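Local coordinates for cytochrome c552 (Thermochromatium tepidum, PDB 5ZE8), which is a low-potential, penta-heme c-type cytochrome of a thermophilic purple sulfur photosynthetic bacterium and probably serves in electron transfer, at residues Q308-A311 with M312-A316; D51-R54 with Q55-S59; A224-G227 with C228-R232. All blocks are in the same frame, centred on the assembly; numbering follows the deposited sequence.

Interaction 1. Residues Q308-A311 with M312-A316. With HEC (heme c), chain F.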
loop_
_atom_site.group_PDB
_atom_site.type_symbol
_atom_site.label_atom_id
_atom_site.label_comp_id
_atom_site.label_asym_id
_atom_site.label_seq_id
_atom_site.Cartn_x
_atom_site.Cartn_y
_atom_site.Cartn_z
ATOM N N GLN A 308 13.707 2.005 -0.690
ATOM C CA GLN A 308 12.580 2.793 -0.200
ATOM C C GLN A 308 12.938 3.494 1.099
ATOM O O GLN A 308 13.780 2.987 1.891
ATOM C CB GLN A 308 11.405 1.822 0.037
ATOM C CG GLN A 308 11.057 0.996 -1.208
ATOM C CD GLN A 308 10.430 -0.340 -0.842
ATOM O OE1 GLN A 308 9.541 -0.426 0.062
ATOM N NE2 GLN A 308 10.861 -1.366 -1.515
ATOM N N PRO A 309 12.254 4.581 1.472
ATOM C CA PRO A 309 12.471 5.303 2.691
ATOM C C PRO A 309 11.574 4.789 3.838
ATOM O O PRO A 309 11.564 5.325 4.914
ATOM C CB PRO A 309 12.036 6.717 2.288
ATOM C CG PRO A 309 10.935 6.522 1.301
ATOM C CD PRO A 309 11.389 5.317 0.519
ATOM N N HIS A 310 10.698 3.819 3.518
ATOM C CA HIS A 310 9.914 3.065 4.485
ATOM C C HIS A 310 10.481 1.650 4.477
ATOM O O HIS A 310 11.312 1.327 3.649
ATOM C CB HIS A 310 8.406 3.113 4.176
ATOM C CG HIS A 310 8.034 2.893 2.712
ATOM N ND1 HIS A 310 8.273 1.726 1.982
ATOM C CD2 HIS A 310 7.385 3.728 1.850
ATOM C CE1 HIS A 310 7.792 1.881 0.756
ATOM N NE2 HIS A 310 7.239 3.090 0.656
ATOM N N ALA A 311 10.013 0.819 5.399
ATOM C CA ALA A 311 10.395 -0.600 5.328
ATOM C C ALA A 311 9.995 -1.275 4.012
ATOM O O ALA A 311 9.154 -0.782 3.217
ATOM C CB ALA A 311 9.813 -1.392 6.489
ATOM N N MET A 312 10.631 -2.422 3.763
ATOM C CA MET A 312 10.269 -3.227 2.649
ATOM C C MET A 312 10.012 -4.630 3.166
ATOM O O MET A 312 10.971 -5.280 3.558
ATOM C CB MET A 312 11.332 -3.263 1.566
ATOM C CG MET A 312 11.121 -4.259 0.451
ATOM S SD MET A 312 9.524 -4.269 -0.336
ATOM C CE MET A 312 9.720 -5.485 -1.674
ATOM N N PRO A 313 8.773 -5.109 3.205
ATOM C CA PRO A 313 7.570 -4.479 2.726
ATOM C C PRO A 313 6.859 -3.660 3.783
ATOM O O PRO A 313 6.571 -4.135 4.917
ATOM C CB PRO A 313 6.713 -5.687 2.305
ATOM C CG PRO A 313 7.098 -6.753 3.342
ATOM C CD PRO A 313 8.532 -6.519 3.593
ATOM N N THR A 314 6.456 -2.455 3.419
ATOM C CA THR A 314 5.676 -1.620 4.319
ATOM C C THR A 314 4.177 -1.939 4.222
ATOM O O THR A 314 3.728 -2.675 3.355
ATOM C CB THR A 314 5.938 -0.129 4.045
ATOM O OG1 THR A 314 5.573 0.652 5.194
ATOM C CG2 THR A 314 5.257 0.363 2.770
ATOM N N GLY A 315 3.399 -1.295 5.089
ATOM C CA GLY A 315 1.957 -1.323 5.092
ATOM C C GLY A 315 1.335 -2.491 5.859
ATOM O O GLY A 315 1.580 -2.620 7.044
ATOM N N ALA A 316 0.446 -3.225 5.212
ATOM C CA ALA A 316 -0.290 -4.280 5.885
ATOM C C ALA A 316 0.632 -5.258 6.554
ATOM O O ALA A 316 1.729 -5.572 6.082
ATOM C CB ALA A 316 -1.188 -4.994 4.883
HETATM FE FE HEC F . 6.283 3.843 -0.995
HETATM C CHA HEC F . 5.591 0.694 -1.872
HETATM C CHB HEC F . 3.320 4.097 0.696
HETATM C CHC HEC F . 7.118 7.002 0.067
HETATM C CHD HEC F . 9.002 3.816 -3.081
HETATM N NA HEC F . 4.744 2.650 -0.619
HETATM C C1A HEC F . 4.675 1.305 -1.042
HETATM C C2A HEC F . 3.446 0.717 -0.586
HETATM C C3A HEC F . 2.821 1.717 0.113
HETATM C C4A HEC F . 3.610 2.895 0.101
HETATM C CMA HEC F . 1.489 1.637 0.864
HETATM C CAA HEC F . 3.002 -0.753 -0.773
HETATM C CBA HEC F . 3.619 -1.662 0.286
HETATM C CGA HEC F . 3.227 -3.115 0.188
HETATM O O1A HEC F . 2.130 -3.516 0.644
HETATM O O2A HEC F . 4.042 -3.902 -0.384
HETATM N NB HEC F . 5.415 5.294 0.144
HETATM C C1B HEC F . 4.162 5.182 0.682
HETATM C C2B HEC F . 3.843 6.368 1.395
HETATM C C3B HEC F . 4.912 7.252 1.275
HETATM C C4B HEC F . 5.904 6.503 0.472
HETATM C CMB HEC F . 2.573 6.648 2.211
HETATM C CAB HEC F . 5.201 8.561 1.889
HETATM C CBB HEC F . 5.126 8.589 3.290
HETATM N NC HEC F . 7.776 5.152 -1.419
HETATM C C1C HEC F . 7.931 6.371 -0.836
HETATM C C2C HEC F . 9.013 7.026 -1.511
HETATM C C3C HEC F . 9.552 6.177 -2.439
HETATM C C4C HEC F . 8.779 4.956 -2.336
HETATM C CMC HEC F . 9.439 8.473 -1.269
HETATM C CAC HEC F . 10.717 6.321 -3.407
HETATM C CBC HEC F . 11.958 6.716 -2.865
HETATM N ND HEC F . 7.126 2.520 -2.139
HETATM C C1D HEC F . 8.198 2.676 -3.010
HETATM C C2D HEC F . 8.411 1.469 -3.840
HETATM C C3D HEC F . 7.487 0.552 -3.501
HETATM C C4D HEC F . 6.711 1.272 -2.448
HETATM C CMD HEC F . 9.503 1.310 -4.831
HETATM C CAD HEC F . 7.241 -0.825 -4.039
HETATM C CBD HEC F . 7.368 -1.880 -2.966
HETATM C CGD HEC F . 6.080 -2.550 -2.516
HETATM O O1D HEC F . 5.050 -2.465 -3.181
HETATM O O2D HEC F . 6.163 -3.180 -1.471
HETATM O O HOH W 1 7.380 -1.790 0.775
#
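His-310 and Gln-308 meet Thr-314 and Met-312 in a local turn contact, buried beside a heme c in the loop between strands 297-306 and 320-328. The CG2 methyl of Thr-314 sits over one face of the His-310 imidazole in a CH-pi contact, 3.6 Å from the ring centroid and 19° off its normal. At the rim of the same ring NE2 binds the heme iron, while ND1 donates to Ala-311 O at 2.9 Å, near the ring plane; the two bonds and the methyl together fix the rotation of the imidazole. The Gln-308 amide, reached by an extended chain, turns NE2 to Met-312 SD in a weak but nearly straight hydrogen bond of 3.4 Å, and its stronger partner is Ser-284 O. A water can donate to Gln-308 OE1, at 2.7 Å, and to the heme propionate O2D, though it has more acceptors around it than protons, and accepts the N-H of Thr-314 at 2.9 Å. Thr-314 OG1 is held by Glu-246 and Thr-243. Pro-313 follows a cis peptide bond. With His-260 as the second axial ligand, this is the bis-histidine heme site familiar from multiheme cytochromes c.

Interaction 2. Residues D51-R54 with Q55-S59. With HEC (heme c), chain D.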
loop_
_atom_site.group_PDB
_atom_site.type_symbol
_atom_site.label_atom_id
_atom_site.label_comp_id
_atom_site.label_asym_id
_atom_site.label_seq_id
_atom_site.Cartn_x
_atom_site.Cartn_y
_atom_site.Cartn_z
ATOM N N ASP A 51 -6.802 10.434 -19.051
ATOM C CA ASP A 51 -5.565 9.823 -18.795
ATOM C C ASP A 51 -5.366 9.491 -17.303
ATOM O O ASP A 51 -5.003 8.377 -16.935
ATOM C CB ASP A 51 -4.412 10.622 -19.378
ATOM C CG ASP A 51 -4.440 10.668 -20.945
ATOM O OD1 ASP A 51 -4.934 9.723 -21.558
ATOM O OD2 ASP A 51 -4.024 11.676 -21.552
ATOM N N ILE A 52 -5.720 10.436 -16.452
ATOM C CA ILE A 52 -5.647 10.188 -14.985
ATOM C C ILE A 52 -6.715 9.175 -14.587
ATOM O O ILE A 52 -6.441 8.280 -13.781
ATOM C CB ILE A 52 -5.785 11.511 -14.207
ATOM C CG1 ILE A 52 -4.398 12.187 -14.194
ATOM C CG2 ILE A 52 -6.154 11.304 -12.768
ATOM C CD1 ILE A 52 -4.410 13.626 -13.783
ATOM N N TYR A 53 -7.936 9.314 -15.162
ATOM C CA TYR A 53 -8.965 8.332 -14.913
ATOM C C TYR A 53 -8.528 6.899 -15.225
ATOM O O TYR A 53 -8.721 5.981 -14.419
ATOM C CB TYR A 53 -10.257 8.643 -15.695
ATOM C CG TYR A 53 -11.361 7.605 -15.474
ATOM C CD1 TYR A 53 -12.196 7.659 -14.366
ATOM C CD2 TYR A 53 -11.459 6.543 -16.341
ATOM C CE1 TYR A 53 -13.177 6.730 -14.230
ATOM C CE2 TYR A 53 -12.399 5.569 -16.176
ATOM C CZ TYR A 53 -13.228 5.677 -15.098
ATOM O OH TYR A 53 -14.137 4.696 -14.996
ATOM N N ARG A 54 -7.901 6.727 -16.379
ATOM C CA ARG A 54 -7.450 5.392 -16.747
ATOM C C ARG A 54 -6.470 4.792 -15.706
ATOM O O ARG A 54 -6.579 3.644 -15.281
ATOM C CB ARG A 54 -6.778 5.342 -18.124
ATOM C CG ARG A 54 -6.202 3.984 -18.469
ATOM C CD ARG A 54 -5.870 3.868 -19.961
ATOM N NE ARG A 54 -5.490 5.102 -20.437
ATOM C CZ ARG A 54 -6.140 5.971 -21.227
ATOM N NH1 ARG A 54 -7.200 5.719 -21.973
ATOM N NH2 ARG A 54 -5.589 7.176 -21.317
ATOM N N GLN A 55 -5.539 5.629 -15.250
ATOM C CA GLN A 55 -4.562 5.188 -14.248
ATOM C C GLN A 55 -5.232 4.878 -12.918
ATOM O O GLN A 55 -4.948 3.806 -12.319
ATOM C CB GLN A 55 -3.530 6.277 -14.084
ATOM C CG GLN A 55 -2.592 6.477 -15.298
ATOM C CD GLN A 55 -1.765 7.754 -15.213
ATOM O OE1 GLN A 55 -2.023 8.663 -14.438
ATOM N NE2 GLN A 55 -0.829 7.864 -16.202
ATOM N N TRP A 56 -6.078 5.794 -12.479
ATOM C CA TRP A 56 -6.786 5.667 -11.224
ATOM C C TRP A 56 -7.666 4.412 -11.225
ATOM O O TRP A 56 -7.692 3.701 -10.227
ATOM C CB TRP A 56 -7.627 6.929 -10.920
ATOM C CG TRP A 56 -8.582 6.687 -9.747
ATOM C CD1 TRP A 56 -8.273 6.676 -8.448
ATOM C CD2 TRP A 56 -9.933 6.340 -9.853
ATOM N NE1 TRP A 56 -9.340 6.311 -7.718
ATOM C CE2 TRP A 56 -10.393 6.095 -8.558
ATOM C CE3 TRP A 56 -10.814 6.222 -10.916
ATOM C CZ2 TRP A 56 -11.665 5.732 -8.288
ATOM C CZ3 TRP A 56 -12.109 5.789 -10.627
ATOM C CH2 TRP A 56 -12.511 5.610 -9.306
ATOM N N LYS A 57 -8.363 4.142 -12.326
ATOM C CA LYS A 57 -9.361 3.076 -12.335
ATOM C C LYS A 57 -8.780 1.740 -12.123
ATOM O O LYS A 57 -9.419 0.850 -11.513
ATOM C CB LYS A 57 -10.164 3.141 -13.626
ATOM C CG LYS A 57 -11.411 2.271 -13.646
ATOM C CD LYS A 57 -12.445 2.661 -12.631
ATOM C CE LYS A 57 -13.801 1.903 -12.764
ATOM N NZ LYS A 57 -14.646 2.117 -11.531
ATOM N N GLY A 58 -7.567 1.533 -12.582
ATOM C CA GLY A 58 -6.833 0.320 -12.342
ATOM C C GLY A 58 -6.121 0.151 -11.027
ATOM O O GLY A 58 -5.526 -0.866 -10.768
ATOM N N SER A 59 -6.144 1.208 -10.214
ATOM C CA SER A 59 -5.393 1.204 -8.971
ATOM C C SER A 59 -6.141 0.595 -7.797
ATOM O O SER A 59 -7.351 0.570 -7.802
ATOM C CB SER A 59 -5.003 2.644 -8.562
ATOM O OG SER A 59 -6.099 3.392 -8.069
HETATM FE FE HEC D . -5.541 13.517 -8.315
HETATM C CHA HEC D . -2.972 15.802 -8.850
HETATM C CHB HEC D . -7.192 14.736 -10.992
HETATM C CHC HEC D . -7.764 10.826 -8.152
HETATM C CHD HEC D . -4.263 12.722 -5.293
HETATM N NA HEC D . -5.160 14.941 -9.644
HETATM C C1A HEC D . -4.058 15.750 -9.726
HETATM C C2A HEC D . -4.134 16.543 -10.920
HETATM C C3A HEC D . -5.355 16.257 -11.526
HETATM C C4A HEC D . -5.956 15.272 -10.725
HETATM C CMA HEC D . -5.962 16.807 -12.818
HETATM C CAA HEC D . -2.998 17.465 -11.410
HETATM C CBA HEC D . -2.106 16.578 -12.288
HETATM C CGA HEC D . -0.950 17.370 -12.871
HETATM O O1A HEC D . -1.145 18.528 -13.338
HETATM O O2A HEC D . 0.144 16.807 -13.039
HETATM N NB HEC D . -7.181 12.894 -9.355
HETATM C C1B HEC D . -7.677 13.583 -10.371
HETATM C C2B HEC D . -8.831 12.855 -10.870
HETATM C C3B HEC D . -8.981 11.735 -10.132
HETATM C C4B HEC D . -7.948 11.786 -9.127
HETATM C CMB HEC D . -9.634 13.256 -12.087
HETATM C CAB HEC D . -9.850 10.562 -10.267
HETATM C CBB HEC D . -9.861 9.904 -11.505
HETATM N NC HEC D . -5.928 12.075 -6.991
HETATM C C1C HEC D . -6.830 11.020 -7.087
HETATM C C2C HEC D . -6.750 10.185 -5.952
HETATM C C3C HEC D . -5.828 10.741 -5.073
HETATM C C4C HEC D . -5.289 11.906 -5.765
HETATM C CMC HEC D . -7.675 9.010 -5.716
HETATM C CAC HEC D . -5.407 10.221 -3.733
HETATM C CBC HEC D . -4.999 8.847 -3.583
HETATM N ND HEC D . -3.981 14.117 -7.312
HETATM C C1D HEC D . -3.619 13.684 -6.050
HETATM C C2D HEC D . -2.371 14.350 -5.574
HETATM C C3D HEC D . -2.026 15.197 -6.572
HETATM C C4D HEC D . -3.018 15.061 -7.671
HETATM C CMD HEC D . -1.750 14.229 -4.223
HETATM C CAD HEC D . -0.842 16.117 -6.563
HETATM C CBD HEC D . 0.431 15.390 -7.014
HETATM C CGD HEC D . 1.662 16.189 -6.610
HETATM O O1D HEC D . 2.506 15.728 -5.830
HETATM O O2D HEC D . 1.861 17.259 -7.159
HETATM O O HOH W 2 -15.502 4.979 -11.836
#
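Tyr-53 packs against Trp-56 and Lys-57, which follow it by about one turn of helix 50-57 and approach from the same side of its ring plane, Trp-56 beside CD1 and CE1, Lys-57 toward OH. Its ring crosses the six-membered ring of Trp-56 obliquely, with the planes at 51° and the centroids 5.8 Å apart. Tyr-53 CE1, near the plane of the indole, touches Trp-56 CZ3 at 3.9 Å. Lys-57 runs alongside in the same direction: its CB lies over one face of the phenol, toward the rim, and a bend at chi2 (63°) lays CD against Tyr-53 OH at 3.5 Å. Further out Lys-57 NZ donates to a water at 3.0 Å, which makes a weaker, longer bond with the phenol oxygen.

These are the i to i+3 and i to i+4 pairings of an alpha-helix, and the main chain agrees: Trp-56 N bonds to Ile-52 O at 2.8 Å and Lys-57 N to Tyr-53 O. The helix falls in the cytochrome c554 and c-prime family region and presents its apolar side to a heme c. Ile-52 places CD1 3.6 Å from the heme atom C3A, and the indole of Trp-56 turns one face to the porphyrin substituent CAB, while its NE1 bonds to Val-125 O. On the exposed side Arg-54 NH2 forms a salt bridge with Asp-51 OD1 at 2.6 Å, the carboxylate meeting the edge of the guanidinium in its plane. Gln-55 reaches back along the helix, its CG 3.5 Å from Asp-51 O, and its OE1 accepts from His-270 N. At the segment's C-terminal end, Trp-56 O accepts hydrogen bonds from both N and OG of Ser-59, the hydroxyl coming in the carbonyl plane on a lone pair.

Interaction 3. Residues A224-G227 with C228-R232. With HEC (heme c), chain E.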
loop_
_atom_site.group_PDB
_atom_site.type_symbol
_atom_site.label_atom_id
_atom_site.label_comp_id
_atom_site.label_asym_id
_atom_site.label_seq_id
_atom_site.Cartn_x
_atom_site.Cartn_y
_atom_site.Cartn_z
ATOM N N ALA A 224 -0.942 14.520 1.828
ATOM C CA ALA A 224 -1.895 13.941 0.866
ATOM C C ALA A 224 -2.131 12.471 1.184
ATOM O O ALA A 224 -3.131 11.926 0.633
ATOM C CB ALA A 224 -1.388 14.087 -0.541
ATOM N N CYS A 225 -1.264 11.818 1.956
ATOM C CA CYS A 225 -1.326 10.356 2.093
ATOM C C CYS A 225 -1.470 9.921 3.547
ATOM O O CYS A 225 -1.897 8.813 3.822
ATOM C CB CYS A 225 -0.028 9.730 1.530
ATOM S SG CYS A 225 0.473 10.442 -0.073
ATOM N N MET A 226 -0.986 10.730 4.505
ATOM C CA MET A 226 -0.728 10.214 5.833
ATOM C C MET A 226 -1.945 9.806 6.614
ATOM O O MET A 226 -1.799 8.897 7.466
ATOM C CB MET A 226 0.128 11.192 6.708
ATOM C CG MET A 226 1.562 11.274 6.342
ATOM S SD MET A 226 2.428 9.713 6.654
ATOM C CE MET A 226 2.313 9.373 4.998
ATOM N N GLY A 227 -3.097 10.409 6.415
ATOM C CA GLY A 227 -4.283 9.989 7.221
ATOM C C GLY A 227 -4.612 8.502 7.065
ATOM O O GLY A 227 -5.055 7.803 7.992
ATOM N N CYS A 228 -4.424 8.035 5.847
ATOM C CA CYS A 228 -4.679 6.614 5.517
ATOM C C CYS A 228 -3.503 5.740 5.596
ATOM O O CYS A 228 -3.697 4.499 5.710
ATOM C CB CYS A 228 -5.287 6.512 4.111
ATOM S SG CYS A 228 -6.809 7.498 4.001
ATOM N N HIS A 229 -2.290 6.291 5.493
ATOM C CA HIS A 229 -1.075 5.490 5.415
ATOM C C HIS A 229 -0.091 5.632 6.570
ATOM O O HIS A 229 0.949 4.907 6.559
ATOM C CB HIS A 229 -0.393 5.881 4.122
ATOM C CG HIS A 229 -1.010 5.212 2.919
ATOM N ND1 HIS A 229 -0.714 3.888 2.607
ATOM C CD2 HIS A 229 -1.818 5.692 1.932
ATOM C CE1 HIS A 229 -1.369 3.615 1.466
ATOM N NE2 HIS A 229 -2.072 4.677 1.080
ATOM N N ASP A 230 -0.350 6.498 7.555
ATOM C CA ASP A 230 0.683 6.748 8.650
ATOM C C ASP A 230 0.747 5.526 9.538
ATOM O O ASP A 230 1.824 4.882 9.673
ATOM C CB ASP A 230 0.368 8.037 9.402
ATOM C CG ASP A 230 1.237 8.288 10.560
ATOM O OD1 ASP A 230 2.211 7.631 10.761
ATOM O OD2 ASP A 230 0.836 9.111 11.409
ATOM N N GLN A 231 -0.398 5.140 10.095
ATOM C CA GLN A 231 -0.363 4.101 11.157
ATOM C C GLN A 231 -1.742 3.523 11.316
ATOM O O GLN A 231 -2.708 4.206 11.025
ATOM C CB GLN A 231 0.173 4.677 12.473
ATOM C CG GLN A 231 0.543 3.643 13.509
ATOM C CD GLN A 231 1.467 4.097 14.657
ATOM O OE1 GLN A 231 2.380 4.918 14.491
ATOM N NE2 GLN A 231 1.247 3.503 15.820
ATOM N N ARG A 232 -1.812 2.240 11.675
ATOM C CA ARG A 232 -3.036 1.727 12.232
ATOM C C ARG A 232 -2.688 0.783 13.293
ATOM O O ARG A 232 -1.799 -0.060 13.081
ATOM C CB ARG A 232 -3.853 1.041 11.112
ATOM C CG ARG A 232 -4.958 0.152 11.694
ATOM C CD ARG A 232 -5.908 -0.423 10.676
ATOM N NE ARG A 232 -6.872 -1.330 11.326
ATOM C CZ ARG A 232 -7.156 -2.573 10.914
ATOM N NH1 ARG A 232 -8.049 -3.251 11.600
ATOM N NH2 ARG A 232 -6.540 -3.155 9.882
HETATM FE FE HEC E . -3.171 4.870 -0.700
HETATM C CHA HEC E . -3.216 1.509 -1.285
HETATM C CHB HEC E . -0.069 5.090 -2.137
HETATM C CHC HEC E . -3.323 8.276 -0.419
HETATM C CHD HEC E . -6.051 4.617 1.210
HETATM N NA HEC E . -1.932 3.562 -1.536
HETATM C C1A HEC E . -2.093 2.198 -1.717
HETATM C C2A HEC E . -0.947 1.611 -2.373
HETATM C C3A HEC E . -0.076 2.639 -2.532
HETATM C C4A HEC E . -0.721 3.854 -2.115
HETATM C CMA HEC E . 1.298 2.587 -3.203
HETATM C CAA HEC E . -0.724 0.167 -2.641
HETATM C CBA HEC E . -1.286 -0.208 -4.010
HETATM C CGA HEC E . -1.131 -1.713 -4.248
HETATM O O1A HEC E . -1.576 -2.559 -3.447
HETATM O O2A HEC E . -0.638 -2.138 -5.335
HETATM N NB HEC E . -1.894 6.368 -1.182
HETATM C C1B HEC E . -0.654 6.279 -1.707
HETATM C C2B HEC E . -0.075 7.581 -1.793
HETATM C C3B HEC E . -0.964 8.475 -1.321
HETATM C C4B HEC E . -2.170 7.699 -0.992
HETATM C CMB HEC E . 1.332 7.848 -2.319
HETATM C CAB HEC E . -0.905 9.958 -1.287
HETATM C CBB HEC E . -0.531 10.558 -2.547
HETATM N NC HEC E . -4.407 6.158 0.164
HETATM C C1C HEC E . -4.332 7.489 0.184
HETATM C C2C HEC E . -5.451 8.143 0.912
HETATM C C3C HEC E . -6.182 7.104 1.369
HETATM C C4C HEC E . -5.564 5.871 0.925
HETATM C CMC HEC E . -5.640 9.637 1.127
HETATM C CAC HEC E . -7.441 7.107 2.247
HETATM C CBC HEC E . -8.463 8.035 1.998
HETATM N ND HEC E . -4.328 3.385 -0.162
HETATM C C1D HEC E . -5.463 3.442 0.640
HETATM C C2D HEC E . -6.057 2.124 0.789
HETATM C C3D HEC E . -5.307 1.266 0.088
HETATM C C4D HEC E . -4.221 2.078 -0.524
HETATM C CMD HEC E . -7.261 1.888 1.614
HETATM C CAD HEC E . -5.526 -0.267 -0.002
HETATM C CBD HEC E . -6.817 -0.653 -0.661
HETATM C CGD HEC E . -6.911 -2.168 -0.791
HETATM O O1D HEC E . -5.905 -2.913 -0.993
HETATM O O2D HEC E . -8.070 -2.674 -0.687
HETATM O O HOH W 3 -2.929 6.351 9.356
#
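Cys-225, at the N-cap position, and Met-226 turn their carbonyls to the N-H groups of Cys-228, His-229 and Asp-230 in the short helix 226-229, a single turn whose bonds are mostly weak; the shortest is Asp-230 N to Met-226 O at 2.8 Å. That turn carries the sequence Cys-Met-Gly-Cys-His, the CXXCH signature of c-type hemes. Cys-225 SG is bonded to the heme atom CAB and Cys-228 SG to CAC, each at 1.9 Å, which fastens the porphyrin to the turn by two thioether links. The same rotamer in both cysteines, sulfur anti to the carbonyl carbon (chi1 -45° and -57°), carries each SG to its vinyl-derived carbon. Directly after the second cysteine, His-229 points NE2 at the iron, 2.1 Å away, and His-61 is the other axial ligand. The imidazole meets Cys-225 O at its edge, near the ring plane, and the same oxygen lies 3.3 Å from His-229 CB.

Met-226 touches a different heme. Bent at chi2 and chi3, it crosses the Asp-230 side chain at about a right angle and brings SD to within 3.8 Å of Asp-230 CB. A water accepts from Gln-231 N and can donate to Gly-227 O, 2.9 Å away, linking the turn to the chain that follows. Around this core, Cys-225 and Met-226 rest on Cys-256 of helix 256-260, Met-226 and Asp-230 pack on Tyr-136 of strand 133-136, and Arg-232 bonds through its backbone to Leu-240 and Cys-241 of strand 239-241.

Overall arrangement
Along the chain, interaction 2 comes first, on helix 50-57, then interaction 3, on helix 226-229, and finally interaction 1, in the loop between strands 297-306 and 320-328. The centres of interactions 1 and 3 lie about 13 Å apart, whereas interaction 2 is about 21 Å from interaction 3 and about 24 Å from interaction 1, and none touches another. Each faces a different heme c: interactions 1 and 3 supply axial histidines, and interaction 2 an apolar wall. Residues of 226-229 also line the pocket of the heme served by interaction 1, so neighbouring hemes share protein walls, consistent with electron transfer through closely packed cofactors.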